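Local coordinates for protein aftrax (Archaeoglobus fulgidus, PDB 3ZC0) that assembles into the octameric ribonuclease C3PO, which recognises duplex RNA and cleaves it, with magnesium ions bound beside the RNA, at residues R28-H33 / K54-L59; I32-S37 / Q82-A87; R140-M145 / R179-Y184. The protein carries 1 engineered substitution. All blocks are in the same frame, centred on the assembly; numbering follows the deposited sequence.

All three interactions join helices of one all-helical chain of the Translin family. Interactions 1 and 2 both use helix 6-42, share Ile32 and His33, and have centres about 7 Å apart: one side of this helix meets helix 46-64, another meets helix 73-94, and Ser34 packs on Ala56 where the two contacts merge. Interaction 3 comes later in the chain, pairing helix 135-153 with helix 166-187; its centre lies about 29 Å from that of interaction 1 and about 22 Å from that of interaction 2. The first two contacts thus form one continuous helix core, with an arginine that bonds the RNA and a magnesium ligand at its border. The third joins the last two helices; all three reach neighbouring subunits.

Interaction 1. Residues R28-H33 / K54-L59; sequences REMRIH and KKAIEL. With nucleotides of chain N.
Met30 and Ala56 mark the closest backbone approach, their CA atoms 4.7 Å apart, between two antiparallel helical segments whose axes come within 8.2 Å at 153°. The small Ala56 permits this close spacing: Met30 CG lies 3.6 Å from Ala56 O, while the Met30 and Leu59 side chains run past each other in opposite directions, their CB atoms 3.9 Å apart. With CG anti to the backbone N (chi1 -176°), the methionine chain runs out of the pair toward Ala80 and Leu84 of helix 73-94. The His33 ring is met by Lys55 over one face, in a CH-pi contact with CB 4.0 Å from the ring centroid, and by Leu59 at its edge, where Leu59 CD2 is 3.6 Å from His33 CD2.

On the RNA side of helix 6-42, Arg28 NH2 donates to O3' of C8 of chain N at 2.9 Å and weakly to its O2', while NH1 makes a salt bridge with Glu21 of a second subunit. Arg31 turns one guanidinium face to the G9 sugar, NH1 being 3.8 Å from C4', and the opposite face to Arg28 O. Cutting Arg31 back to an alanine would probably leave the G9 sugar without the guanidinium against it and remove a positive charge near the RNA. The chemistry divides by side: apolar packing joins the helices, while Arg28 donates to the C8 ribose and Arg31 lies against that of G9.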
loop_
_atom_site.group_PDB
_atom_site.type_symbol
_atom_site.label_atom_id
_atom_site.label_comp_id
_atom_site.label_asym_id
_atom_site.label_seq_id
_atom_site.Cartn_x
_atom_site.Cartn_y
_atom_site.Cartn_z
ATOM N N ARG E 28 -15.947 21.276 -5.257
ATOM C CA ARG E 28 -16.154 20.255 -6.297
ATOM C C ARG E 28 -16.627 20.909 -7.584
ATOM O O ARG E 28 -16.115 20.593 -8.668
ATOM C CB ARG E 28 -17.035 19.067 -5.842
ATOM C CG ARG E 28 -18.427 18.967 -6.456
ATOM C CD ARG E 28 -18.727 17.632 -7.230
ATOM N NE ARG E 28 -17.848 16.504 -6.932
ATOM C CZ ARG E 28 -17.948 15.302 -7.507
ATOM N NH1 ARG E 28 -18.884 15.048 -8.407
ATOM N NH2 ARG E 28 -17.105 14.343 -7.180
ATOM N N GLU E 29 -17.537 21.875 -7.462
ATOM C CA GLU E 29 -17.901 22.653 -8.647
ATOM C C GLU E 29 -16.738 23.412 -9.323
ATOM O O GLU E 29 -16.503 23.244 -10.523
ATOM C CB GLU E 29 -19.088 23.568 -8.363
ATOM C CG GLU E 29 -20.407 22.898 -8.721
ATOM C CD GLU E 29 -21.567 23.464 -7.952
ATOM O OE1 GLU E 29 -21.456 24.620 -7.480
ATOM O OE2 GLU E 29 -22.582 22.746 -7.812
ATOM N N MET E 30 -16.006 24.218 -8.558
ATOM C CA MET E 30 -14.937 25.037 -9.117
ATOM C C MET E 30 -13.955 24.164 -9.875
ATOM O O MET E 30 -13.575 24.462 -11.022
ATOM C CB MET E 30 -14.218 25.805 -8.004
ATOM C CG MET E 30 -13.125 26.781 -8.475
ATOM S SD MET E 30 -12.337 27.661 -7.097
ATOM C CE MET E 30 -10.829 26.756 -6.861
ATOM N N ARG E 31 -13.574 23.068 -9.227
ATOM C CA ARG E 31 -12.665 22.088 -9.811
ATOM C C ARG E 31 -13.227 21.519 -11.147
ATOM O O ARG E 31 -12.556 21.578 -12.198
ATOM C CB ARG E 31 -12.348 20.995 -8.767
ATOM C CG ARG E 31 -11.197 20.053 -9.122
ATOM C CD ARG E 31 -11.752 18.720 -9.604
ATOM N NE ARG E 31 -12.682 18.173 -8.612
ATOM C CZ ARG E 31 -13.704 17.365 -8.891
ATOM N NH1 ARG E 31 -13.940 17.000 -10.149
ATOM N NH2 ARG E 31 -14.489 16.925 -7.904
ATOM N N ILE E 32 -14.463 21.016 -11.121
ATOM C CA ILE E 32 -15.110 20.548 -12.352
ATOM C C ILE E 32 -15.064 21.560 -13.516
ATOM O O ILE E 32 -14.692 21.214 -14.647
ATOM C CB ILE E 32 -16.564 20.148 -12.110
ATOM C CG1 ILE E 32 -16.624 18.835 -11.331
ATOM C CG2 ILE E 32 -17.291 20.016 -13.442
ATOM C CD1 ILE E 32 -17.986 18.562 -10.715
ATOM N N HIS E 33 -15.432 22.808 -13.243
ATOM C CA HIS E 33 -15.331 23.831 -14.279
ATOM C C HIS E 33 -13.896 24.056 -14.787
ATOM O O HIS E 33 -13.701 24.226 -15.996
ATOM C CB HIS E 33 -15.976 25.148 -13.848
ATOM C CG HIS E 33 -17.473 25.083 -13.746
ATOM N ND1 HIS E 33 -18.269 24.573 -14.749
ATOM C CD2 HIS E 33 -18.321 25.469 -12.759
ATOM C CE1 HIS E 33 -19.540 24.645 -14.387
ATOM N NE2 HIS E 33 -19.597 25.185 -13.182
ATOM N N LYS E 54 -14.444 31.165 -16.747
ATOM C CA LYS E 54 -15.163 32.241 -16.089
ATOM C C LYS E 54 -15.925 31.671 -14.887
ATOM O O LYS E 54 -15.736 32.151 -13.756
ATOM C CB LYS E 54 -16.069 32.987 -17.083
ATOM C CG LYS E 54 -17.348 33.621 -16.522
ATOM C CD LYS E 54 -18.285 34.063 -17.659
ATOM C CE LYS E 54 -19.689 34.390 -17.156
ATOM N NZ LYS E 54 -19.792 35.757 -16.577
ATOM N N LYS E 55 -16.729 30.625 -15.114
ATOM C CA LYS E 55 -17.545 30.049 -14.028
ATOM C C LYS E 55 -16.679 29.655 -12.829
ATOM O O LYS E 55 -17.022 29.943 -11.675
ATOM C CB LYS E 55 -18.392 28.860 -14.499
ATOM C CG LYS E 55 -19.384 29.151 -15.646
ATOM C CD LYS E 55 -20.407 27.998 -15.802
ATOM C CE LYS E 55 -21.448 28.240 -16.909
ATOM N NZ LYS E 55 -20.910 28.018 -18.296
ATOM N N ALA E 56 -15.540 29.030 -13.125
ATOM C CA ALA E 56 -14.550 28.668 -12.106
ATOM C C ALA E 56 -14.060 29.857 -11.276
ATOM O O ALA E 56 -14.166 29.859 -10.038
ATOM C CB ALA E 56 -13.369 27.990 -12.756
ATOM N N ILE E 57 -13.504 30.856 -11.953
ATOM C CA ILE E 57 -12.997 32.044 -11.261
ATOM C C ILE E 57 -14.081 32.774 -10.431
ATOM O O ILE E 57 -13.809 33.370 -9.377
ATOM C CB ILE E 57 -12.342 32.985 -12.258
ATOM C CG1 ILE E 57 -10.977 32.418 -12.669
ATOM C CG2 ILE E 57 -12.211 34.369 -11.676
ATOM C CD1 ILE E 57 -10.394 33.074 -13.909
ATOM N N GLU E 58 -15.320 32.697 -10.897
ATOM C CA GLU E 58 -16.419 33.271 -10.145
ATOM C C GLU E 58 -16.712 32.462 -8.889
ATOM O O GLU E 58 -17.051 33.030 -7.848
ATOM C CB GLU E 58 -17.660 33.405 -11.028
ATOM C CG GLU E 58 -17.525 34.509 -12.066
ATOM C CD GLU E 58 -18.747 34.657 -12.948
ATOM O OE1 GLU E 58 -19.577 33.713 -13.011
ATOM O OE2 GLU E 58 -18.864 35.728 -13.586
ATOM N N LEU E 59 -16.594 31.140 -8.978
ATOM C CA LEU E 59 -16.721 30.303 -7.778
ATOM C C LEU E 59 -15.607 30.564 -6.766
ATOM O O LEU E 59 -15.827 30.454 -5.562
ATOM C CB LEU E 59 -16.704 28.828 -8.134
ATOM C CG LEU E 59 -18.022 28.092 -8.326
ATOM C CD1 LEU E 59 -19.165 29.000 -7.991
ATOM C CD2 LEU E 59 -18.128 27.515 -9.755
ATOM P P C N 8 -16.718 6.923 -7.664
ATOM O OP1 C N 8 -17.719 7.124 -8.749
ATOM O OP2 C N 8 -15.531 6.080 -7.921
ATOM O "O5'" C N 8 -16.220 8.364 -7.217
ATOM C "C5'" C N 8 -17.126 9.323 -6.691
ATOM C "C4'" C N 8 -16.390 10.566 -6.278
ATOM O "O4'" C N 8 -15.537 10.289 -5.145
ATOM C "C3'" C N 8 -15.445 11.122 -7.324
ATOM O "O3'" C N 8 -16.146 11.892 -8.283
ATOM C "C2'" C N 8 -14.444 11.920 -6.493
ATOM O "O2'" C N 8 -14.949 13.208 -6.175
ATOM C "C1'" C N 8 -14.390 11.104 -5.197
ATOM N N1 C N 8 -13.185 10.252 -5.092
ATOM C C2 C N 8 -11.975 10.871 -4.769
ATOM O O2 C N 8 -11.951 12.101 -4.609
ATOM N N3 C N 8 -10.859 10.117 -4.648
ATOM C C4 C N 8 -10.923 8.799 -4.823
ATOM N N4 C N 8 -9.790 8.116 -4.687
ATOM C C5 C N 8 -12.141 8.131 -5.146
ATOM C C6 C N 8 -13.240 8.891 -5.264
ATOM P P G N 9 -15.587 12.075 -9.776
ATOM O OP1 G N 9 -16.682 12.714 -10.562
ATOM O OP2 G N 9 -15.034 10.781 -10.246
ATOM O "O5'" G N 9 -14.400 13.127 -9.590
ATOM C "C5'" G N 9 -13.138 12.896 -10.186
ATOM C "C4'" G N 9 -12.061 13.789 -9.626
ATOM O "O4'" G N 9 -11.752 13.396 -8.262
ATOM C "C3'" G N 9 -10.738 13.685 -10.367
ATOM O "O3'" G N 9 -10.700 14.550 -11.481
ATOM C "C2'" G N 9 -9.703 13.997 -9.296
ATOM O "O2'" G N 9 -9.580 15.395 -9.106
ATOM C "C1'" G N 9 -10.355 13.383 -8.059
ATOM N N9 G N 9 -9.944 11.979 -7.856
ATOM C C8 G N 9 -10.691 10.869 -8.174
ATOM N N7 G N 9 -10.105 9.739 -7.887
ATOM C C5 G N 9 -8.893 10.125 -7.341
ATOM C C6 G N 9 -7.829 9.331 -6.840
ATOM O O6 G N 9 -7.751 8.096 -6.783
ATOM N N1 G N 9 -6.777 10.119 -6.376
ATOM C C2 G N 9 -6.755 11.492 -6.393
ATOM N N2 G N 9 -5.653 12.070 -5.901
ATOM N N3 G N 9 -7.742 12.245 -6.855
ATOM C C4 G N 9 -8.775 11.502 -7.313
#

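Interaction 2. Residues I32-S37 / Q82-A87; sequences IHSTKS and QELVEA. With MG (magnesium ion), chain U; nucleotides of chain N.
The two helical segments run roughly parallel, inclined by 26° with their axes 8.7 Å apart at closest approach, and Ser34 and Leu84 lie nearest, 5.6 Å between their CA atoms. Small side chains make the interface. Ser34 CB is 3.7 Å from Glu83 O, and Ser34 OG touches Leu84 CD1. That hydroxyl stands beside its own backbone N (chi1 -58°), from where it reaches back one helical turn to bond Met30 O, so a polar atom buried in the interface is satisfied within its own helix. Ser37 OG does likewise, donating to Ser34 O at 2.8 Å. The methyl of Ala87 packs against this internally bonded pair, its CB 3.7 Å from Ser37 OG.

At the RNA-facing border, Thr35 and Glu83 cross obliquely; Thr35 OG1 and Glu83 OE1 are 3.9 Å apart, too long for a hydrogen bond. The bend at chi2 (-93°) brings the Glu83 carboxylate against the ribose of U10 of chain N, with OE2 3.4 Å from C5', while Arg31 packs against the same side chain. Glu86 instead extends fully from the helix and binds magnesium through one carboxylate oxygen, OE2 at 2.2 Å. The metal also holds a water, Glu121 from helix 108-132 and a phosphate of the bound RNA. Glutamates of adjacent helices sharing a magnesium ion with an RNA phosphate form an arrangement typical of metal-dependent nuclease sites, consistent with the RNA-cleaving role of the TRAX family, here built on close-packed helices of the subunit core.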
loop_
_atom_site.group_PDB
_atom_site.type_symbol
_atom_site.label_atom_id
_atom_site.label_comp_id
_atom_site.label_asym_id
_atom_site.label_seq_id
_atom_site.Cartn_x
_atom_site.Cartn_y
_atom_site.Cartn_z
ATOM N N ILE E 32 -14.463 21.016 -11.121
ATOM C CA ILE E 32 -15.110 20.548 -12.352
ATOM C C ILE E 32 -15.064 21.560 -13.516
ATOM O O ILE E 32 -14.692 21.214 -14.647
ATOM C CB ILE E 32 -16.564 20.148 -12.110
ATOM C CG1 ILE E 32 -16.624 18.835 -11.331
ATOM C CG2 ILE E 32 -17.291 20.016 -13.442
ATOM C CD1 ILE E 32 -17.986 18.562 -10.715
ATOM N N HIS E 33 -15.432 22.808 -13.243
ATOM C CA HIS E 33 -15.331 23.831 -14.279
ATOM C C HIS E 33 -13.896 24.056 -14.787
ATOM O O HIS E 33 -13.701 24.226 -15.996
ATOM C CB HIS E 33 -15.976 25.148 -13.848
ATOM C CG HIS E 33 -17.473 25.083 -13.746
ATOM N ND1 HIS E 33 -18.269 24.573 -14.749
ATOM C CD2 HIS E 33 -18.321 25.469 -12.759
ATOM C CE1 HIS E 33 -19.540 24.645 -14.387
ATOM N NE2 HIS E 33 -19.597 25.185 -13.182
ATOM N N SER E 34 -12.895 24.048 -13.901
ATOM C CA SER E 34 -11.517 24.221 -14.377
ATOM C C SER E 34 -11.094 23.104 -15.339
ATOM O O SER E 34 -10.546 23.356 -16.441
ATOM C CB SER E 34 -10.541 24.270 -13.219
ATOM O OG SER E 34 -10.875 25.312 -12.336
ATOM N N THR E 35 -11.350 21.869 -14.913
ATOM C CA THR E 35 -11.006 20.716 -15.735
ATOM C C THR E 35 -11.705 20.833 -17.084
ATOM O O THR E 35 -11.072 20.689 -18.141
ATOM C CB THR E 35 -11.399 19.383 -15.058
ATOM O OG1 THR E 35 -10.539 19.141 -13.944
ATOM C CG2 THR E 35 -11.271 18.216 -16.033
ATOM N N LYS E 36 -13.006 21.121 -17.031
ATOM C CA LYS E 36 -13.814 21.243 -18.233
ATOM C C LYS E 36 -13.148 22.235 -19.175
ATOM O O LYS E 36 -12.996 21.962 -20.368
ATOM C CB LYS E 36 -15.236 21.703 -17.897
ATOM C CG LYS E 36 -16.361 20.817 -18.451
ATOM C CD LYS E 36 -16.898 19.868 -17.382
ATOM C CE LYS E 36 -18.403 19.648 -17.492
ATOM N NZ LYS E 36 -18.814 18.770 -18.630
ATOM N N SER E 37 -12.723 23.370 -18.628
ATOM C CA SER E 37 -12.130 24.407 -19.454
ATOM C C SER E 37 -10.899 23.858 -20.193
ATOM O O SER E 37 -10.743 24.058 -21.416
ATOM C CB SER E 37 -11.801 25.646 -18.619
ATOM O OG SER E 37 -10.495 25.570 -18.102
ATOM N N GLN E 82 -5.137 24.306 -6.938
ATOM C CA GLN E 82 -4.191 23.749 -7.895
ATOM C C GLN E 82 -4.775 23.591 -9.325
ATOM O O GLN E 82 -4.119 23.970 -10.311
ATOM C CB GLN E 82 -3.668 22.418 -7.374
ATOM C CG GLN E 82 -2.666 21.756 -8.277
ATOM C CD GLN E 82 -2.238 20.408 -7.746
ATOM O OE1 GLN E 82 -2.030 19.462 -8.515
ATOM N NE2 GLN E 82 -2.105 20.309 -6.422
ATOM N N GLU E 83 -5.990 23.040 -9.448
ATOM C CA GLU E 83 -6.626 22.904 -10.780
ATOM C C GLU E 83 -6.951 24.254 -11.440
ATOM O O GLU E 83 -6.908 24.398 -12.672
ATOM C CB GLU E 83 -7.905 22.059 -10.723
ATOM C CG GLU E 83 -7.715 20.643 -10.212
ATOM C CD GLU E 83 -7.486 19.622 -11.324
ATOM O OE1 GLU E 83 -7.082 20.007 -12.454
ATOM O OE2 GLU E 83 -7.717 18.421 -11.054
ATOM N N LEU E 84 -7.290 25.238 -10.613
ATOM C CA LEU E 84 -7.583 26.565 -11.121
ATOM C C LEU E 84 -6.311 27.205 -11.654
ATOM O O LEU E 84 -6.298 27.752 -12.767
ATOM C CB LEU E 84 -8.179 27.423 -10.022
ATOM C CG LEU E 84 -8.722 28.776 -10.448
ATOM C CD1 LEU E 84 -9.398 28.687 -11.817
ATOM C CD2 LEU E 84 -9.709 29.206 -9.389
ATOM N N VAL E 85 -5.236 27.129 -10.872
ATOM C CA VAL E 85 -3.947 27.598 -11.367
ATOM C C VAL E 85 -3.574 26.878 -12.667
ATOM O O VAL E 85 -3.192 27.534 -13.634
ATOM C CB VAL E 85 -2.810 27.470 -10.334
ATOM C CG1 VAL E 85 -1.505 27.937 -10.941
ATOM C CG2 VAL E 85 -3.115 28.280 -9.089
ATOM N N GLU E 86 -3.712 25.549 -12.705
ATOM C CA GLU E 86 -3.363 24.788 -13.908
ATOM C C GLU E 86 -4.086 25.349 -15.136
ATOM O O GLU E 86 -3.449 25.699 -16.145
ATOM C CB GLU E 86 -3.681 23.290 -13.729
ATOM C CG GLU E 86 -3.334 22.366 -14.937
ATOM C CD GLU E 86 -3.876 20.946 -14.777
ATOM O OE1 GLU E 86 -4.546 20.674 -13.764
ATOM O OE2 GLU E 86 -3.642 20.090 -15.658
ATOM N N ALA E 87 -5.411 25.450 -15.032
ATOM C CA ALA E 87 -6.252 25.968 -16.123
ATOM C C ALA E 87 -5.856 27.371 -16.578
ATOM O O ALA E 87 -5.816 27.653 -17.789
ATOM C CB ALA E 87 -7.725 25.955 -15.707
HETATM MG MG MG U . -4.322 18.076 -16.087
ATOM P P U N 10 -10.194 14.015 -12.901
ATOM O OP1 U N 10 -10.604 15.029 -13.909
ATOM O OP2 U N 10 -10.651 12.612 -13.078
ATOM O "O5'" U N 10 -8.606 14.048 -12.745
ATOM C "C5'" U N 10 -7.951 15.269 -12.435
ATOM C "C4'" U N 10 -6.597 15.062 -11.798
ATOM O "O4'" U N 10 -6.717 14.295 -10.573
ATOM C "C3'" U N 10 -5.564 14.295 -12.609
ATOM O "O3'" U N 10 -4.961 15.091 -13.624
ATOM C "C2'" U N 10 -4.587 13.825 -11.533
ATOM O "O2'" U N 10 -3.690 14.866 -11.183
ATOM C "C1'" U N 10 -5.523 13.577 -10.344
ATOM N N1 U N 10 -5.834 12.142 -10.154
ATOM C C2 U N 10 -4.951 11.406 -9.382
ATOM O O2 U N 10 -3.961 11.899 -8.872
ATOM N N3 U N 10 -5.265 10.076 -9.224
ATOM C C4 U N 10 -6.360 9.426 -9.759
ATOM O O4 U N 10 -6.520 8.227 -9.537
ATOM C C5 U N 10 -7.226 10.255 -10.544
ATOM C C6 U N 10 -6.943 11.554 -10.715
HETATM O O HOH W 1 -2.323 17.911 -16.549
#

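Interaction 3. Residues R140-M145 / R179-Y184; sequences RMLEVM and RTKSDY
Where segment 140-145 of helix 135-153 meets segment 179-184 of helix 166-187, an antiparallel pairing of the last two helices of the chain, Leu142 makes most of the contact, its two methyls meeting Thr180 and Tyr184. The segment axes approach to 10.9 Å at 159°, and the nearest CA atoms, those of Leu142 and Lys181, are 7.5 Å apart, so side chains rather than backbones bridge the space. Leu142 CD1 presses alongside the Thr180 methyl, 3.5 Å from CG2, the two side chains sliding past each other in opposite directions. Its other methyl, CD2, approaches the root of the Tyr184 side chain obliquely and lies 4.1 Å from CB. The aliphatic part of Lys181 adds a looser contact, CG at 4.3 Å from Leu142 CD1.

One turn along the helix, Met145 crosses Thr180 obliquely and brings its CE to within 3.8 Å of Thr180 OG1. The threonine sorts its two branches between different tasks: CG2 lies anti to the backbone N and faces the leucine, while OG1 stands beside that N (chi1 -53°). There the buried hydroxyl is hydrogen-bonded to Gly176 O and to Arg123, whereas the amino end of Lys181 makes a salt bridge with Glu146, a charged tie between the same two helices.

Leu122 of helix 108-132 packs on Met141 and Val144, its Arg123 forms a salt bridge with Asp183, and Arg179 of this chain makes one to an RNA phosphate. Helix 108-132 thus packs on both helices of the pair, and helix 166-187 also reaches two other subunits, Asp183 pairing with Arg179 of a third subunit and Ser182 with Asp183 of a fourth subunit.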
loop_
_atom_site.group_PDB
_atom_site.type_symbol
_atom_site.label_atom_id
_atom_site.label_comp_id
_atom_site.label_asym_id
_atom_site.label_seq_id
_atom_site.Cartn_x
_atom_site.Cartn_y
_atom_site.Cartn_z
ATOM N N ARG E 140 7.296 27.042 -29.467
ATOM C CA ARG E 140 6.992 27.949 -28.364
ATOM C C ARG E 140 6.583 27.146 -27.138
ATOM O O ARG E 140 7.130 27.338 -26.054
ATOM C CB ARG E 140 5.925 28.979 -28.754
ATOM C CG ARG E 140 6.411 29.963 -29.823
ATOM C CD ARG E 140 5.452 31.125 -30.021
ATOM N NE ARG E 140 4.142 30.693 -30.507
ATOM C CZ ARG E 140 3.761 30.722 -31.782
ATOM N NH1 ARG E 140 4.594 31.161 -32.719
ATOM N NH2 ARG E 140 2.543 30.312 -32.119
ATOM N N MET E 141 5.662 26.209 -27.326
ATOM C CA MET E 141 5.247 25.352 -26.224
ATOM C C MET E 141 6.417 24.673 -25.537
ATOM O O MET E 141 6.514 24.696 -24.316
ATOM C CB MET E 141 4.224 24.332 -26.691
ATOM C CG MET E 141 2.972 24.984 -27.258
ATOM S SD MET E 141 2.120 26.031 -26.072
ATOM C CE MET E 141 2.751 27.659 -26.460
ATOM N N LEU E 142 7.308 24.084 -26.319
ATOM C CA LEU E 142 8.492 23.459 -25.756
ATOM C C LEU E 142 9.216 24.470 -24.876
ATOM O O LEU E 142 9.633 24.153 -23.753
ATOM C CB LEU E 142 9.427 22.973 -26.864
ATOM C CG LEU E 142 9.670 21.475 -27.035
ATOM C CD1 LEU E 142 8.962 20.627 -25.980
ATOM C CD2 LEU E 142 9.238 21.072 -28.428
ATOM N N GLU E 143 9.344 25.697 -25.389
ATOM C CA GLU E 143 10.105 26.740 -24.697
ATOM C C GLU E 143 9.476 27.052 -23.349
ATOM O O GLU E 143 10.173 27.001 -22.328
ATOM C CB GLU E 143 10.247 28.007 -25.555
ATOM C CG GLU E 143 11.190 27.858 -26.765
ATOM C CD GLU E 143 11.266 29.115 -27.647
ATOM O OE1 GLU E 143 10.679 30.160 -27.280
ATOM O OE2 GLU E 143 11.920 29.054 -28.714
ATOM N N VAL E 144 8.169 27.346 -23.334
ATOM C CA VAL E 144 7.469 27.579 -22.055
ATOM C C VAL E 144 7.591 26.387 -21.092
ATOM O O VAL E 144 7.968 26.577 -19.936
ATOM C CB VAL E 144 5.979 28.112 -22.198
ATOM C CG1 VAL E 144 5.397 27.772 -23.526
ATOM C CG2 VAL E 144 5.080 27.610 -21.063
ATOM N N MET E 145 7.317 25.174 -21.583
ATOM C CA MET E 145 7.464 23.943 -20.797
ATOM C C MET E 145 8.794 23.911 -20.082
ATOM O O MET E 145 8.860 23.810 -18.845
ATOM C CB MET E 145 7.328 22.706 -21.693
ATOM C CG MET E 145 5.882 22.444 -22.124
ATOM S SD MET E 145 5.643 21.141 -23.349
ATOM C CE MET E 145 6.510 19.791 -22.523
ATOM N N ARG E 179 9.751 13.665 -23.845
ATOM C CA ARG E 179 8.931 12.918 -24.779
ATOM C C ARG E 179 8.560 13.868 -25.921
ATOM O O ARG E 179 8.726 13.546 -27.096
ATOM C CB ARG E 179 7.701 12.320 -24.069
ATOM C CG ARG E 179 7.054 11.119 -24.777
ATOM C CD ARG E 179 5.999 10.408 -23.898
ATOM N NE ARG E 179 6.562 9.796 -22.692
ATOM C CZ ARG E 179 6.340 10.223 -21.446
ATOM N NH1 ARG E 179 5.558 11.278 -21.222
ATOM N NH2 ARG E 179 6.898 9.593 -20.415
ATOM N N THR E 180 8.129 15.069 -25.562
ATOM C CA THR E 180 7.732 16.051 -26.549
ATOM C C THR E 180 8.901 16.386 -27.483
ATOM O O THR E 180 8.721 16.468 -28.696
ATOM C CB THR E 180 7.112 17.309 -25.882
ATOM O OG1 THR E 180 6.054 16.898 -25.006
ATOM C CG2 THR E 180 6.531 18.264 -26.928
ATOM N N LYS E 181 10.100 16.529 -26.924
ATOM C CA LYS E 181 11.273 16.826 -27.734
ATOM C C LYS E 181 11.453 15.721 -28.757
ATOM O O LYS E 181 11.606 15.995 -29.952
ATOM C CB LYS E 181 12.524 16.989 -26.866
ATOM C CG LYS E 181 12.665 18.370 -26.230
ATOM C CD LYS E 181 13.889 18.417 -25.355
ATOM C CE LYS E 181 14.315 19.836 -25.043
ATOM N NZ LYS E 181 15.679 19.829 -24.427
ATOM N N SER E 182 11.399 14.477 -28.280
ATOM C CA SER E 182 11.511 13.309 -29.146
ATOM C C SER E 182 10.490 13.334 -30.296
ATOM O O SER E 182 10.839 13.055 -31.445
ATOM C CB SER E 182 11.376 12.024 -28.330
ATOM O OG SER E 182 11.085 10.919 -29.171
ATOM N N ASP E 183 9.244 13.687 -29.980
ATOM C CA ASP E 183 8.185 13.782 -30.980
ATOM C C ASP E 183 8.482 14.880 -31.993
ATOM O O ASP E 183 8.324 14.704 -33.210
ATOM C CB ASP E 183 6.847 14.090 -30.309
ATOM C CG ASP E 183 6.325 12.933 -29.490
ATOM O OD1 ASP E 183 6.530 11.772 -29.906
ATOM O OD2 ASP E 183 5.713 13.183 -28.427
ATOM N N TYR E 184 8.905 16.022 -31.473
ATOM C CA TYR E 184 9.250 17.160 -32.295
ATOM C C TYR E 184 10.362 16.788 -33.264
ATOM O O TYR E 184 10.322 17.170 -34.428
ATOM C CB TYR E 184 9.690 18.316 -31.408
ATOM C CG TYR E 184 10.198 19.503 -32.174
ATOM C CD1 TYR E 184 9.315 20.430 -32.720
ATOM C CD2 TYR E 184 11.567 19.700 -32.348
ATOM C CE1 TYR E 184 9.780 21.526 -33.430
ATOM C CE2 TYR E 184 12.044 20.784 -33.054
ATOM C CZ TYR E 184 11.151 21.698 -33.596
ATOM O OH TYR E 184 11.647 22.785 -34.294
#